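Local coordinates for immune protein (Enterobacter cloacae, PDB 6D7Y) that binds the toxic C-terminal tip of the contact-dependent growth inhibition protein CdiA and, as its immunity protein, probably neutralises it, at residues B[100-103]-B[107-110]; B[120-123]-B[127-130]. One frame throughout, in Å; residues are numbered along the deposited sequence. Where two conformers were deposited one is given.

Interaction 1. Residues B[100-103]-B[107-110]; sequences FYMN and SAGK
A water sits between N103 and S107, taking a hydrogen bond from N103 N at 2.9 Å and lying 3.0 Å from S107 OG. It bridges two atoms that are themselves 4.4 Å apart, N103 N and S107 OG, so the backbone leaving the strand is tied to the first full turn of the helix without a direct bond. On the helix side, S107 N donates to D104 OD1 in the short connection.

Beside the water, the selenomethionine M102 lies against the helix. Its CG stands beside the backbone N (chi1 -61°), and further bends at chi2 and chi3 fold the chain back so that CE ends 3.5 Å from S107 OG, also touching S107 CB. Nearer its root, M102 CG meets A108 CB at 4.0 Å, a plain apolar contact. F5, on the neighbouring strand 3-10, touches both M102 and A108, and V111 touches M102 from one turn further along the helix. The arrangement is that of a tight strand-to-helix connection, in which strand 93-102 of the antiparallel sheet turns straight into helix 105-126 packed against that sheet.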
loop_
_atom_site.group_PDB
_atom_site.type_symbol
_atom_site.label_atom_id
_atom_site.label_comp_id
_atom_site.label_asym_id
_atom_site.label_seq_id
_atom_site.Cartn_x
_atom_site.Cartn_y
_atom_site.Cartn_z
ATOM N N PHE B 100 -5.922 2.578 -6.105
ATOM C CA PHE B 100 -7.065 3.511 -6.121
ATOM C C PHE B 100 -7.287 4.118 -7.504
ATOM O O PHE B 100 -6.341 4.326 -8.262
ATOM C CB PHE B 100 -6.828 4.638 -5.113
ATOM C CG PHE B 100 -5.528 5.375 -5.327
ATOM C CD1 PHE B 100 -4.359 4.910 -4.761
ATOM C CD2 PHE B 100 -5.486 6.534 -6.093
ATOM C CE1 PHE B 100 -3.158 5.581 -4.960
ATOM C CE2 PHE B 100 -4.307 7.214 -6.294
ATOM C CZ PHE B 100 -3.131 6.739 -5.744
ATOM N N TYR B 101 -8.547 4.377 -7.865
ATOM C CA TYR B 101 -8.808 5.000 -9.151
ATOM C C TYR B 101 -8.714 6.518 -9.046
ATOM O O TYR B 101 -8.918 7.089 -7.963
ATOM C CB TYR B 101 -10.222 4.626 -9.690
ATOM C CG TYR B 101 -10.339 3.199 -10.150
ATOM C CD1 TYR B 101 -10.680 2.183 -9.266
ATOM C CD2 TYR B 101 -10.109 2.854 -11.478
ATOM C CE1 TYR B 101 -10.787 0.858 -9.695
ATOM C CE2 TYR B 101 -10.209 1.547 -11.914
ATOM C CZ TYR B 101 -10.535 0.548 -11.023
ATOM O OH TYR B 101 -10.646 -0.755 -11.460
HETATM N N MSE B 102 -8.411 7.169 -10.172
HETATM C CA MSE B 102 -8.420 8.638 -10.268
HETATM C C MSE B 102 -9.066 8.919 -11.599
HETATM O O MSE B 102 -8.905 8.147 -12.543
HETATM C CB MSE B 102 -7.062 9.322 -10.179
HETATM C CG MSE B 102 -6.345 9.062 -8.859
HETATM SE SE MSE B 102 -7.213 9.937 -7.308
HETATM C CE MSE B 102 -7.119 11.816 -7.905
ATOM N N ASN B 103 -9.809 10.020 -11.694
ATOM C CA ASN B 103 -10.518 10.377 -12.949
ATOM C C ASN B 103 -9.626 10.894 -14.071
ATOM O O ASN B 103 -10.033 10.853 -15.238
ATOM C CB ASN B 103 -11.651 11.384 -12.678
ATOM C CG ASN B 103 -12.836 10.766 -11.954
ATOM O OD1 ASN B 103 -13.031 9.551 -11.978
ATOM N ND2 ASN B 103 -13.659 11.609 -11.339
ATOM N N SER B 107 -4.926 14.988 -11.833
ATOM C CA SER B 107 -5.297 14.851 -10.416
ATOM C C SER B 107 -4.477 13.724 -9.774
ATOM O O SER B 107 -4.009 13.871 -8.646
ATOM C CB SER B 107 -6.810 14.660 -10.236
ATOM O OG SER B 107 -7.281 13.543 -10.968
ATOM N N ALA B 108 -4.262 12.624 -10.513
ATOM C CA ALA B 108 -3.430 11.525 -10.021
ATOM C C ALA B 108 -2.026 12.018 -9.680
ATOM O O ALA B 108 -1.466 11.649 -8.648
ATOM C CB ALA B 108 -3.340 10.426 -11.079
ATOM N N GLY B 109 -1.462 12.856 -10.545
ATOM C CA GLY B 109 -0.115 13.393 -10.340
ATOM C C GLY B 109 0.035 14.155 -9.049
ATOM O O GLY B 109 1.077 14.096 -8.401
ATOM N N LYS B 110 -1.010 14.882 -8.658
ATOM C CA LYS B 110 -0.983 15.655 -7.405
ATOM C C LYS B 110 -0.973 14.720 -6.205
ATOM O O LYS B 110 -0.180 14.911 -5.271
ATOM C CB LYS B 110 -2.156 16.634 -7.366
ATOM C CG LYS B 110 -2.050 17.696 -8.446
ATOM C CD LYS B 110 -3.260 18.624 -8.462
ATOM C CE LYS B 110 -3.089 19.738 -9.485
ATOM N NZ LYS B 110 -4.335 20.544 -9.602
HETATM O O HOH W 1 -9.885 12.418 -10.014
#

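Interaction 2. Residues B[120-123]-B[127-130]; sequences NGIS and GFEN
The ring of F128 is pushed up against the last turn of helix 105-126, with F128 CZ only 3.4 Å from S123 CA. From there the outer atoms of the ring reach two residues: F128 CE1 approaches S123 CB at 3.7 Å, and F128 CE2 lies 3.9 Å from I122 O. I122 adds a branch of its own, its CG1 coming to 4.0 Å from F128 CZ, and the two side chains cross at about a right angle. A chi1 of 36° sets F128 CG between its backbone N and carbonyl carbon, which swings the ring back towards the helix it has just left.

One backbone bond links the segments: G127 N donates to S123 O at 3.1 Å, bent to 140° at the hydrogen, from one helical turn later in the chain. G127 then takes up a positive phi of 54°, ending the helical path. In one of the two conformers modelled for S123, OG donates to N120 O at 2.7 Å, so this bond is probably only part-time.

Further out, F9 of strand 3-10 meets the F128 ring edge-to-face. E129 and N130 together stand opposite E10 as a classic beta bulge, and N130 ND2 also bonds to E10 OE1. The whole is a helix-to-strand turn: a glycine at the helix end, a buried phenylalanine turned back against its last turn, and a bulge opening strand 130-135.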
loop_
_atom_site.group_PDB
_atom_site.type_symbol
_atom_site.label_atom_id
_atom_site.label_comp_id
_atom_site.label_asym_id
_atom_site.label_seq_id
_atom_site.Cartn_x
_atom_site.Cartn_y
_atom_site.Cartn_z
ATOM N N ASN B 120 8.410 8.890 1.792
ATOM C CA ASN B 120 9.804 9.261 2.073
ATOM C C ASN B 120 9.946 9.606 3.557
ATOM O O ASN B 120 10.938 9.261 4.196
ATOM C CB ASN B 120 10.225 10.468 1.248
ATOM C CG ASN B 120 11.686 10.807 1.436
ATOM O OD1 ASN B 120 12.563 9.983 1.184
ATOM N ND2 ASN B 120 11.954 12.029 1.848
ATOM N N GLY B 121 8.935 10.288 4.083
ATOM C CA GLY B 121 8.910 10.689 5.475
ATOM C C GLY B 121 8.924 9.547 6.473
ATOM O O GLY B 121 9.410 9.722 7.576
ATOM N N ILE B 122 8.381 8.386 6.096
ATOM C CA ILE B 122 8.353 7.214 6.988
ATOM C C ILE B 122 9.318 6.085 6.578
ATOM O O ILE B 122 9.325 5.015 7.205
ATOM C CB ILE B 122 6.911 6.647 7.154
ATOM C CG1 ILE B 122 6.383 5.993 5.866
ATOM C CG2 ILE B 122 5.969 7.754 7.621
ATOM C CD1 ILE B 122 5.047 5.310 6.035
ATOM N N SER B 123 10.128 6.321 5.547
ATOM C CA SER B 123 11.073 5.304 5.075
ATOM C C SER B 123 12.102 4.930 6.145
ATOM O O SER B 123 12.425 3.753 6.315
ATOM C CB SER B 123 11.764 5.772 3.794
ATOM O OG SER B 123 12.385 7.027 3.974
ATOM N N GLY B 127 11.741 0.920 7.391
ATOM C CA GLY B 127 12.734 0.183 6.628
ATOM C C GLY B 127 12.285 -0.686 5.467
ATOM O O GLY B 127 12.516 -1.898 5.470
ATOM N N PHE B 128 11.619 -0.073 4.495
ATOM C CA PHE B 128 11.246 -0.779 3.267
ATOM C C PHE B 128 12.322 -0.470 2.223
ATOM O O PHE B 128 12.875 0.631 2.220
ATOM C CB PHE B 128 9.817 -0.440 2.818
ATOM C CG PHE B 128 9.407 0.986 3.059
ATOM C CD1 PHE B 128 9.747 2.001 2.159
ATOM C CD2 PHE B 128 8.626 1.312 4.169
ATOM C CE1 PHE B 128 9.330 3.311 2.376
ATOM C CE2 PHE B 128 8.222 2.616 4.399
ATOM C CZ PHE B 128 8.562 3.618 3.497
ATOM N N GLU B 129 12.644 -1.439 1.364
ATOM C CA GLU B 129 13.728 -1.266 0.360
ATOM C C GLU B 129 13.494 -0.158 -0.678
ATOM O O GLU B 129 14.399 0.603 -0.989
ATOM C CB GLU B 129 14.028 -2.592 -0.352
ATOM C CG GLU B 129 14.514 -3.690 0.586
ATOM C CD GLU B 129 14.919 -4.972 -0.139
ATOM O OE1 GLU B 129 15.294 -5.943 0.556
ATOM O OE2 GLU B 129 14.867 -5.015 -1.394
ATOM N N ASN B 130 12.287 -0.085 -1.233
ATOM C CA ASN B 130 11.968 0.941 -2.213
ATOM C C ASN B 130 10.512 1.306 -2.080
ATOM O O ASN B 130 9.741 0.548 -1.498
ATOM C CB ASN B 130 12.142 0.412 -3.641
ATOM C CG ASN B 130 13.570 0.129 -3.999
ATOM O OD1 ASN B 130 14.421 1.016 -3.980
ATOM N ND2 ASN B 130 13.832 -1.102 -4.391
#

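How the interactions relate
Interactions 1 and 2 sit near the two ends of one helix, 105-126, with centres 22 Å apart and nearest atoms about 13 Å apart, so they do not touch. Interaction 1 joins the helix to the strand that leads into it; interaction 2 joins it to the loop that leads out. Strands 93-102 and 130-135 flank strand 3-10 and are both antiparallel to it, making helix 105-126 the link of a split beta-alpha-beta unit. Strand 3-10 ties the pair together, supplying F5 beside the first contact and F9 and E10 beside the second. The two contacts thus mark where the chain enters and leaves the helix in the crossover from strand 93-102 to strand 130-135.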